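Local coordinates for protein possible thiamine biosynthesis enzyme (Candida albicans, PDB 2X7Q) that is of unknown function but adopts the periplasmic-binding-protein fold of the SsuA/TauA family and may bind a small solute, perhaps linked to thiamine biosynthesis, at residues I59-N63 / S64-D68; G72-E75 / A76-D80; D254-E257 / W258-V262. The protein carries 1 engineered substitution. All coordinates share one frame; numbering follows the deposited sequence. Where two conformers were deposited one is given.

Interaction 1: I59-N63 / S64-D68; sequences INLLN and SNEVD. With CA (calcium ion), chain C.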
ATOM      1  N   ILE A  59       8.316   6.490  -1.185  1.00 11.07           N
ATOM      2  CA  ILE A  59       9.388   6.692  -0.218  1.00 12.57           C
ATOM      3  C   ILE A  59      10.493   7.574  -0.799  1.00 12.73           C
ATOM      4  O   ILE A  59      11.044   8.430  -0.106  1.00 12.79           O
ATOM      5  CB  ILE A  59       9.992   5.355   0.256  1.00 13.34           C
ATOM      6  CG1 ILE A  59       8.920   4.482   0.909  1.00 12.83           C
ATOM      7  CG2 ILE A  59      11.138   5.603   1.227  1.00 12.88           C
ATOM      8  CD1 ILE A  59       9.430   3.138   1.383  1.00 13.94           C
ATOM      9  N   ASN A  60      10.813   7.358  -2.072  1.00 12.73           N
ATOM     10  CA  ASN A  60      11.813   8.169  -2.755  1.00 13.81           C
ATOM     11  C   ASN A  60      11.405   9.639  -2.811  1.00 12.96           C
ATOM     12  O   ASN A  60      12.230  10.533  -2.632  1.00 12.96           O
ATOM     13  CB  ASN A  60      12.066   7.638  -4.169  1.00 13.83           C
ATOM     14  CG  ASN A  60      12.767   6.299  -4.172  1.00 16.50           C
ATOM     15  OD1 ASN A  60      13.300   5.864  -3.153  1.00 15.81           O
ATOM     16  ND2 ASN A  60      12.775   5.637  -5.323  1.00 18.91           N
ATOM     17  N   LEU A  61      10.122   9.880  -3.062  1.00 12.11           N
ATOM     18  CA  LEU A  61       9.590  11.235  -3.124  1.00 12.45           C
ATOM     19  C   LEU A  61       9.663  11.915  -1.758  1.00 12.53           C
ATOM     20  O   LEU A  61       9.908  13.116  -1.667  1.00 11.90           O
ATOM     21  CB  LEU A  61       8.148  11.221  -3.637  1.00 12.74           C
ATOM     22  CG  LEU A  61       7.942  10.697  -5.060  1.00 13.65           C
ATOM     23  CD1 LEU A  61       6.462  10.607  -5.396  1.00 13.00           C
ATOM     24  CD2 LEU A  61       8.672  11.571  -6.069  1.00 14.92           C
ATOM     25  N   LEU A  62       9.450  11.141  -0.698  1.00 12.22           N
ATOM     26  CA  LEU A  62       9.555  11.665   0.659  1.00 13.14           C
ATOM     27  C   LEU A  62      11.007  11.985   0.993  1.00 12.90           C
ATOM     28  O   LEU A  62      11.296  12.974   1.665  1.00 12.62           O
ATOM     29  CB  LEU A  62       8.994  10.664   1.671  1.00 12.40           C
ATOM     30  CG  LEU A  62       7.492  10.384   1.598  1.00 11.86           C
ATOM     31  CD1 LEU A  62       7.092   9.349   2.637  1.00 10.40           C
ATOM     32  CD2 LEU A  62       6.704  11.669   1.787  1.00 11.78           C
ATOM     33  N   ASN A  63      11.917  11.144   0.511  1.00 12.88           N
ATOM     34  CA  ASN A  63      13.342  11.328   0.752  1.00 12.89           C
ATOM     35  C   ASN A  63      13.902  12.559   0.049  1.00 12.49           C
ATOM     36  O   ASN A  63      14.795  13.223   0.568  1.00 12.48           O
ATOM     37  CB  ASN A  63      14.122  10.082   0.326  1.00 13.58           C
ATOM     38  CG  ASN A  63      13.836   8.882   1.208  1.00 13.69           C
ATOM     39  OD1 ASN A  63      13.223   9.007   2.268  1.00 13.60           O
ATOM     40  ND2 ASN A  63      14.286   7.709   0.774  1.00 13.71           N
ATOM     41  N   SER A  64      13.374  12.857  -1.132  1.00 11.73           N
ATOM     42  CA  SER A  64      13.840  13.997  -1.915  1.00 12.58           C
ATOM     43  C   SER A  64      13.021  15.252  -1.621  1.00 12.20           C
ATOM     44  O   SER A  64      13.265  16.311  -2.202  1.00 12.47           O
ATOM     45  CB  SER A  64      13.791  13.676  -3.410  1.00 12.21           C
ATOM     46  OG  SER A  64      12.476  13.342  -3.814  1.00 13.47           O
ATOM     47  N   ASN A  65      12.052  15.121  -0.719  1.00 12.07           N
ATOM     48  CA  ASN A  65      11.181  16.231  -0.337  1.00 12.96           C
ATOM     49  C   ASN A  65      10.318  16.747  -1.485  1.00 12.21           C
ATOM     50  O   ASN A  65       9.831  17.877  -1.444  1.00 12.24           O
ATOM     51  CB  ASN A  65      11.991  17.381   0.265  1.00 11.99           C
ATOM     52  CG  ASN A  65      12.717  16.983   1.530  1.00 14.28           C
ATOM     53  OD1 ASN A  65      13.850  17.398   1.759  1.00 12.73           O
ATOM     54  ND2 ASN A  65      12.066  16.178   2.361  1.00 14.53           N
ATOM     55  N   GLU A  66      10.130  15.921  -2.510  1.00 12.28           N
ATOM     56  CA  GLU A  66       9.267  16.290  -3.626  1.00 13.65           C
ATOM     57  C   GLU A  66       7.813  16.328  -3.175  1.00 13.01           C
ATOM     58  O   GLU A  66       7.000  17.062  -3.736  1.00 14.58           O
ATOM     59  CB  GLU A  66       9.441  15.319  -4.791  1.00 13.97           C
ATOM     60  CG  GLU A  66      10.832  15.351  -5.412  1.00 15.80           C
ATOM     61  CD  GLU A  66      10.955  14.426  -6.610  1.00 17.27           C
ATOM     62  OE1 GLU A  66      10.059  14.456  -7.482  1.00 18.84           O
ATOM     63  OE2 GLU A  66      11.949  13.671  -6.681  1.00 20.65           O
ATOM     64  N   VAL A  67       7.497  15.535  -2.155  1.00 12.47           N
ATOM     65  CA  VAL A  67       6.157  15.513  -1.585  1.00 13.27           C
ATOM     66  C   VAL A  67       6.225  15.532  -0.062  1.00 12.58           C
ATOM     67  O   VAL A  67       7.225  15.125   0.528  1.00 12.57           O
ATOM     68  CB  VAL A  67       5.361  14.281  -2.044  1.00 12.50           C
ATOM     69  CG1 VAL A  67       5.232  14.262  -3.558  1.00 12.87           C
ATOM     70  CG2 VAL A  67       6.024  13.006  -1.543  1.00 12.55           C
ATOM     71  N   ASP A  68       5.152  16.003   0.564  1.00 12.72           N
ATOM     72  CA  ASP A  68       5.093  16.116   2.015  1.00 12.13           C
ATOM     73  C   ASP A  68       4.471  14.876   2.650  1.00 11.33           C
ATOM     74  O   ASP A  68       4.876  14.452   3.732  1.00 11.82           O
ATOM     75  CB  ASP A  68       4.299  17.359   2.415  1.00 13.20           C
ATOM     76  CG  ASP A  68       4.890  18.635   1.850  1.00 13.89           C
ATOM     77  OD1 ASP A  68       6.030  18.977   2.220  1.00 15.00           O
ATOM     78  OD2 ASP A  68       4.211  19.302   1.041  1.00 14.15           O
TER
HETATM   79 CA    CA C1308      15.839  17.005   3.829  1.00 20.52          CA
HETATM   80  O   HOH W   1      13.024  13.358   3.778  1.00 16.83           O
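The carboxylate of Glu66 takes a methyl of Leu61 over its flat side: Leu61 CD2 lies 3.5 Å from Glu66 OE1 and only slightly farther from CD and OE2, so the methyl rests above the group rather than at its end. The amide of Asn65 points its OD1 at a calcium ion, a long 2.9 Å ligand bond, while its ND2 is turned toward the helix end. There a water donates to Leu62 O and makes a weak bond with Asn65 ND2, bridging amide and backbone. The contact is the C-terminal close of helix 55-63, a Schellman motif. Asn65 leaves the helix with positive phi (64°), which folds the chain back so that Glu66 N reaches Leu61 O at 2.9 Å and Asn65 N reaches Leu62 O at 3.3 Å, both weak bonds; Val67 N adds another weak bond to Leu61 O. Firmer is the last helical bond, Ser64 N to Asn60 O at 3.0 Å. The Ser64 side-chain torsion (chi1 59°) sets OG between Asn60 O, at 3.1 Å, and the carboxylate of Glu66. Past the turn Val67 folds back against the last helical turn: its CG2 presses on Leu61 CB at 3.5 Å, tighter than usual contact, and meets Leu62 CD2 at 3.7 Å, the side chains of Leu62 and Val67 crossing at about a right angle. Asp68 then leads into strand 69-73, its carboxylate held by Lys215, Ser211 and the N-H of Lys18. Leu61 and Val67 pack on Ala20 of strand 17-21, Leu62 on Ile88 of strand 88-95 and on Phe77 of helix 74-82.

Interaction 2: G72-E75 / A76-D80; sequences GLTE and AFIAD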
ATOM      1  N   GLY A  72       0.694   4.915   1.160  1.00 10.83           N
ATOM      2  CA  GLY A  72       1.161   3.671   0.574  1.00 10.43           C
ATOM      3  C   GLY A  72       0.984   2.452   1.459  1.00 10.50           C
ATOM      4  O   GLY A  72       0.379   2.529   2.529  1.00  9.36           O
ATOM      5  N   LEU A  73       1.512   1.319   1.007  1.00  9.49           N
ATOM      6  CA  LEU A  73       1.382   0.066   1.743  1.00 10.17           C
ATOM      7  C   LEU A  73       2.150   0.099   3.062  1.00 10.61           C
ATOM      8  O   LEU A  73       3.232   0.678   3.149  1.00 10.82           O
ATOM      9  CB  LEU A  73       1.840  -1.118   0.885  1.00 10.95           C
ATOM     10  CG  LEU A  73       1.076  -1.328  -0.425  1.00 11.74           C
ATOM     11  CD1 LEU A  73       1.670  -2.479  -1.224  1.00 12.25           C
ATOM     12  CD2 LEU A  73      -0.404  -1.565  -0.158  1.00 11.17           C
ATOM     13  N   THR A  74       1.577  -0.528   4.085  1.00 10.38           N
ATOM     14  CA  THR A  74       2.155  -0.524   5.423  1.00  9.92           C
ATOM     15  C   THR A  74       3.561  -1.117   5.469  1.00 10.06           C
ATOM     16  O   THR A  74       4.486  -0.476   5.962  1.00  9.20           O
ATOM     17  CB  THR A  74       1.256  -1.280   6.421  1.00 10.06           C
ATOM     18  OG1 THR A  74      -0.039  -0.666   6.464  1.00  8.61           O
ATOM     19  CG2 THR A  74       1.865  -1.262   7.813  1.00 10.39           C
ATOM     20  N   GLU A  75       3.721  -2.334   4.958  1.00  9.95           N
ATOM     21  CA  GLU A  75       5.002  -3.030   5.045  1.00 11.20           C
ATOM     22  C   GLU A  75       6.135  -2.239   4.396  1.00 10.55           C
ATOM     23  O   GLU A  75       7.279  -2.313   4.835  1.00 11.18           O
ATOM     24  CB  GLU A  75       4.914  -4.437   4.439  1.00 11.27           C
ATOM     25  CG  GLU A  75       4.774  -4.478   2.924  1.00 12.12           C
ATOM     26  CD  GLU A  75       3.337  -4.363   2.464  1.00 13.19           C
ATOM     27  OE1 GLU A  75       2.448  -4.202   3.324  1.00 13.29           O
ATOM     28  OE2 GLU A  75       3.096  -4.437   1.242  1.00 12.52           O
ATOM     29  N   ALA A  76       5.807  -1.482   3.354  1.00 10.74           N
ATOM     30  CA  ALA A  76       6.800  -0.689   2.638  1.00 11.26           C
ATOM     31  C   ALA A  76       7.465   0.328   3.562  1.00 11.65           C
ATOM     32  O   ALA A  76       8.686   0.483   3.554  1.00 10.87           O
ATOM     33  CB  ALA A  76       6.157   0.013   1.450  1.00 11.07           C
ATOM     34  N   PHE A  77       6.653   1.026   4.348  1.00 10.84           N
ATOM     35  CA  PHE A  77       7.157   2.055   5.250  1.00 10.38           C
ATOM     36  C   PHE A  77       7.781   1.452   6.505  1.00 10.28           C
ATOM     37  O   PHE A  77       8.827   1.908   6.964  1.00 10.21           O
ATOM     38  CB  PHE A  77       6.037   3.028   5.631  1.00 10.24           C
ATOM     39  CG  PHE A  77       5.481   3.800   4.466  1.00 10.91           C
ATOM     40  CD1 PHE A  77       6.179   4.873   3.931  1.00 10.84           C
ATOM     41  CD2 PHE A  77       4.259   3.457   3.906  1.00 11.26           C
ATOM     42  CE1 PHE A  77       5.671   5.587   2.860  1.00 11.15           C
ATOM     43  CE2 PHE A  77       3.745   4.169   2.836  1.00 12.43           C
ATOM     44  CZ  PHE A  77       4.452   5.233   2.312  1.00 11.18           C
ATOM     45  N   ILE A  78       7.137   0.429   7.057  1.00 10.19           N
ATOM     46  CA  ILE A  78       7.646  -0.234   8.254  1.00 10.86           C
ATOM     47  C   ILE A  78       9.029  -0.831   8.012  1.00 11.26           C
ATOM     48  O   ILE A  78       9.936  -0.664   8.827  1.00 11.44           O
ATOM     49  CB  ILE A  78       6.699  -1.350   8.737  1.00 10.86           C
ATOM     50  CG1 ILE A  78       5.327  -0.775   9.086  1.00 10.89           C
ATOM     51  CG2 ILE A  78       7.298  -2.074   9.936  1.00 12.53           C
ATOM     52  CD1 ILE A  78       5.361   0.265  10.187  1.00 10.67           C
ATOM     53  N   ALA A  79       9.184  -1.528   6.892  1.00 10.92           N
ATOM     54  CA  ALA A  79      10.462  -2.142   6.554  1.00 11.92           C
ATOM     55  C   ALA A  79      11.537  -1.086   6.317  1.00 11.72           C
ATOM     56  O   ALA A  79      12.662  -1.220   6.794  1.00 12.67           O
ATOM     57  CB  ALA A  79      10.316  -3.039   5.334  1.00 11.86           C
ATOM     58  N   ASP A  80      11.181  -0.034   5.584  1.00 11.70           N
ATOM     59  CA  ASP A  80      12.118   1.042   5.282  1.00 12.19           C
ATOM     60  C   ASP A  80      12.640   1.683   6.567  1.00 12.48           C
ATOM     61  O   ASP A  80      13.826   1.995   6.677  1.00 12.60           O
ATOM     62  CB  ASP A  80      11.452   2.096   4.394  1.00 13.15           C
ATOM     63  CG  ASP A  80      12.458   2.960   3.656  1.00 15.78           C
ATOM     64  OD1 ASP A  80      13.303   2.403   2.925  1.00 19.24           O
ATOM     65  OD2 ASP A  80      12.403   4.198   3.804  1.00 17.76           O
TER
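From Gly72 to Phe77 the chain leaves an extended strand and enters a helix, Leu73 standing at the N-cap, where its carbonyl O makes just a weak bond to Ala76 N; full helical bonds begin with Ile78 N to Thr74 O, 3.0 Å and nearly straight (175°), and Ala79 N to Glu75 O at 2.9 Å. This strand-to-helix junction belongs to the first of the two alpha/beta lobes of the periplasmic-binding-protein fold, where strand 69-73 is the middle strand of its sheet. Phe77 doubles back over the junction. The rim of its ring meets Gly72 in plane, CE2 lying 3.5 Å from Gly72 CA, a close approach made possible because glycine has no side chain there; Leu73 O comes obliquely to CD2 at 3.1 Å. The ring also packs on Val204 and Ala206 of strand 203-208. Thr74 and Ile78, one turn apart, lie side by side and point the same way, Thr74 CG2 to Ile78 CG1 at 3.7 Å, both against Ile278 and Thr282 of helix 275-289. With its methyl directed along the helix to Ile78, Thr74 turns OG1 the other way, to the backbone O of Ser201. Glu75 is buried and folded: chi1 of 71° and a sharp bend at chi2 (-86°) carry the chain back past the start of the helix, and OE1 accepts a hydrogen bond from Trp200 NE1.

Interaction 3: D254-E257 / W258-V262; sequences DAKE and WTKTV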
ATOM      1  N   ASP A 254     -16.684  -5.858 -10.422  1.00 11.48           N
ATOM      2  CA  ASP A 254     -15.488  -6.115  -9.627  1.00 12.41           C
ATOM      3  C   ASP A 254     -15.260  -5.009  -8.603  1.00 11.38           C
ATOM      4  O   ASP A 254     -14.797  -5.266  -7.495  1.00 11.84           O
ATOM      5  CB  ASP A 254     -14.259  -6.273 -10.528  1.00 13.27           C
ATOM      6  CG  ASP A 254     -14.293  -7.549 -11.342  1.00 13.73           C
ATOM      7  OD1 ASP A 254     -15.209  -8.365 -11.122  1.00 15.69           O
ATOM      8  OD2 ASP A 254     -13.402  -7.737 -12.194  1.00 14.59           O
ATOM      9  N   ALA A 255     -15.587  -3.778  -8.979  1.00  9.71           N
ATOM     10  CA  ALA A 255     -15.484  -2.648  -8.067  1.00  9.83           C
ATOM     11  C   ALA A 255     -16.449  -2.839  -6.903  1.00 10.15           C
ATOM     12  O   ALA A 255     -16.122  -2.537  -5.757  1.00  9.85           O
ATOM     13  CB  ALA A 255     -15.778  -1.348  -8.796  1.00 11.61           C
ATOM     14  N   LYS A 256     -17.643  -3.340  -7.207  1.00  9.87           N
ATOM     15  CA  LYS A 256     -18.655  -3.592  -6.187  1.00 11.06           C
ATOM     16  C   LYS A 256     -18.195  -4.660  -5.202  1.00 10.99           C
ATOM     17  O   LYS A 256     -18.339  -4.499  -3.993  1.00 10.56           O
ATOM     18  CB  LYS A 256     -19.977  -4.007  -6.833  1.00 12.15           C
ATOM     19  CG  LYS A 256     -21.080  -4.317  -5.837  1.00 12.96           C
ATOM     20  CD  LYS A 256     -22.361  -4.736  -6.537  1.00 15.77           C
ATOM     21  CE  LYS A 256     -23.458  -5.054  -5.530  1.00 20.62           C
ATOM     22  NZ  LYS A 256     -24.725  -5.461  -6.202  1.00 24.80           N
ATOM     23  N   GLU A 257     -17.645  -5.750  -5.727  1.00 11.43           N
ATOM     24  CA  GLU A 257     -17.152  -6.833  -4.886  0.57 12.09           C
ATOM     25  C   GLU A 257     -16.090  -6.326  -3.915  1.00 11.56           C
ATOM     26  O   GLU A 257     -16.053  -6.736  -2.758  1.00 10.80           O
ATOM     27  CB  GLU A 257     -16.587  -7.968  -5.744  0.57 12.97           C
ATOM     28  CG  GLU A 257     -16.117  -9.175  -4.952  0.57 13.59           C
ATOM     29  CD  GLU A 257     -15.532 -10.262  -5.834  0.57 14.81           C
ATOM     30  OE1 GLU A 257     -15.682 -10.171  -7.070  0.57 15.01           O
ATOM     31  OE2 GLU A 257     -14.923 -11.207  -5.289  0.57 14.92           O
ATOM     32  N   TRP A 258     -15.235  -5.428  -4.393  1.00 11.23           N
ATOM     33  CA  TRP A 258     -14.163  -4.872  -3.576  1.00 11.47           C
ATOM     34  C   TRP A 258     -14.690  -4.049  -2.403  1.00 11.18           C
ATOM     35  O   TRP A 258     -14.150  -4.118  -1.300  1.00 10.71           O
ATOM     36  CB  TRP A 258     -13.222  -4.030  -4.438  1.00 10.66           C
ATOM     37  CG  TRP A 258     -12.267  -3.194  -3.642  1.00 10.92           C
ATOM     38  CD1 TRP A 258     -11.098  -3.605  -3.070  1.00 11.80           C
ATOM     39  CD2 TRP A 258     -12.398  -1.802  -3.327  1.00 11.23           C
ATOM     40  NE1 TRP A 258     -10.494  -2.555  -2.421  1.00 12.23           N
ATOM     41  CE2 TRP A 258     -11.274  -1.437  -2.565  1.00 11.13           C
ATOM     42  CE3 TRP A 258     -13.362  -0.831  -3.619  1.00 10.66           C
ATOM     43  CZ2 TRP A 258     -11.083  -0.143  -2.088  1.00 11.13           C
ATOM     44  CZ3 TRP A 258     -13.172   0.452  -3.144  1.00 11.17           C
ATOM     45  CH2 TRP A 258     -12.041   0.786  -2.390  1.00 10.46           C
ATOM     46  N   THR A 259     -15.748  -3.277  -2.637  1.00 10.98           N
ATOM     47  CA  THR A 259     -16.306  -2.414  -1.599  1.00 11.22           C
ATOM     48  C   THR A 259     -16.789  -3.211  -0.391  1.00 11.60           C
ATOM     49  O   THR A 259     -16.942  -2.665   0.701  1.00 12.27           O
ATOM     50  CB  THR A 259     -17.481  -1.564  -2.129  1.00 11.35           C
ATOM     51  OG1 THR A 259     -18.584  -2.417  -2.461  1.00 10.13           O
ATOM     52  CG2 THR A 259     -17.062  -0.775  -3.360  1.00 11.12           C
ATOM     53  N   LYS A 260     -17.033  -4.503  -0.594  1.00 11.21           N
ATOM     54  CA  LYS A 260     -17.547  -5.359   0.470  1.00 12.64           C
ATOM     55  C   LYS A 260     -16.428  -6.075   1.226  1.00 14.10           C
ATOM     56  O   LYS A 260     -16.689  -6.941   2.061  1.00 15.68           O
ATOM     57  CB  LYS A 260     -18.541  -6.380  -0.093  1.00 12.89           C
ATOM     58  CG  LYS A 260     -19.827  -5.768  -0.646  1.00 14.29           C
ATOM     59  CD  LYS A 260     -20.927  -6.815  -0.804  1.00 17.19           C
ATOM     60  CE  LYS A 260     -20.628  -7.801  -1.926  1.00 17.42           C
ATOM     61  NZ  LYS A 260     -20.766  -7.186  -3.275  1.00 18.77           N
ATOM     62  N   THR A 261     -15.186  -5.708   0.933  1.00 12.24           N
ATOM     63  CA  THR A 261     -14.032  -6.302   1.602  1.00 14.23           C
ATOM     64  C   THR A 261     -13.174  -5.240   2.282  1.00 14.04           C
ATOM     65  O   THR A 261     -12.425  -5.538   3.212  1.00 14.95           O
ATOM     66  CB  THR A 261     -13.146  -7.089   0.612  1.00 13.79           C
ATOM     67  OG1 THR A 261     -12.541  -6.182  -0.320  1.00 13.53           O
ATOM     68  CG2 THR A 261     -13.970  -8.120  -0.141  1.00 14.80           C
ATOM     69  N   VAL A 262     -13.286  -4.002   1.810  1.00 12.45           N
ATOM     70  CA  VAL A 262     -12.451  -2.916   2.316  1.00 12.41           C
ATOM     71  C   VAL A 262     -13.082  -2.169   3.485  1.00 12.70           C
ATOM     72  O   VAL A 262     -14.291  -1.951   3.513  1.00 12.83           O
ATOM     73  CB  VAL A 262     -12.107  -1.904   1.203  1.00 13.01           C
ATOM     74  CG1 VAL A 262     -13.367  -1.297   0.617  1.00 12.17           C
ATOM     75  CG2 VAL A 262     -11.176  -0.821   1.726  1.00 10.93           C
TER
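Asp254-Glu257 and Trp258-Val262 run through helix 252-259 into the loop after it, in a protein with the two-lobed periplasmic-binding-protein fold. Trp258 N bonds to Asp254 O at 3.1 Å and Thr259 N to Ala255 O at 3.2 Å, both i to i-4 bonds; Lys260 N reaches Glu257 O, three residues back, from above the carbonyl plane. In Thr259 chi1 of 67° places OG1 between its own N and carbonyl carbon, from where it donates to Lys256 O at 2.6 Å, while its CG2 lies 3.1 Å from Ala255 O. The indole of Trp258 meets Ala255 O at its edge, in plane, and carries Val262 CG1 on one face, 3.7 Å above it and toward the rim. His25 stacks on the ring, and Phe179 of helix 178-186 and Phe26, before helix 28-35, meet it edge to face. Lys260 folds back over the turn, its NZ 5.2 Å from Lys256 NZ, a like-charge pair. Trp258 O accepts three donors: Thr261 N, Val262 N and the hydroxyl of Thr261, whose OG1 approaches at 2.8 Å.

How the interactions relate
Interactions 1 and 2 are successive in the chain: the close of helix 55-63 and its turn feed strand 69-73, which runs into the next helix. Their centres are 14 Å apart and they touch directly, Ile59 CG1 and Leu62 CD1 packing on Phe77 CE1 at 3.9 and 4.0 Å, so the two helices meet on one side of the sheet. Interaction 3 stands apart, its centre 31 Å from interaction 1 across the middle of the chain and its nearest atoms about 10 Å from interaction 2. Calcium is bound at interaction 1 and glycerol, probably from the crystallisation liquor, at interaction 3; neither establishes the natural ligand site.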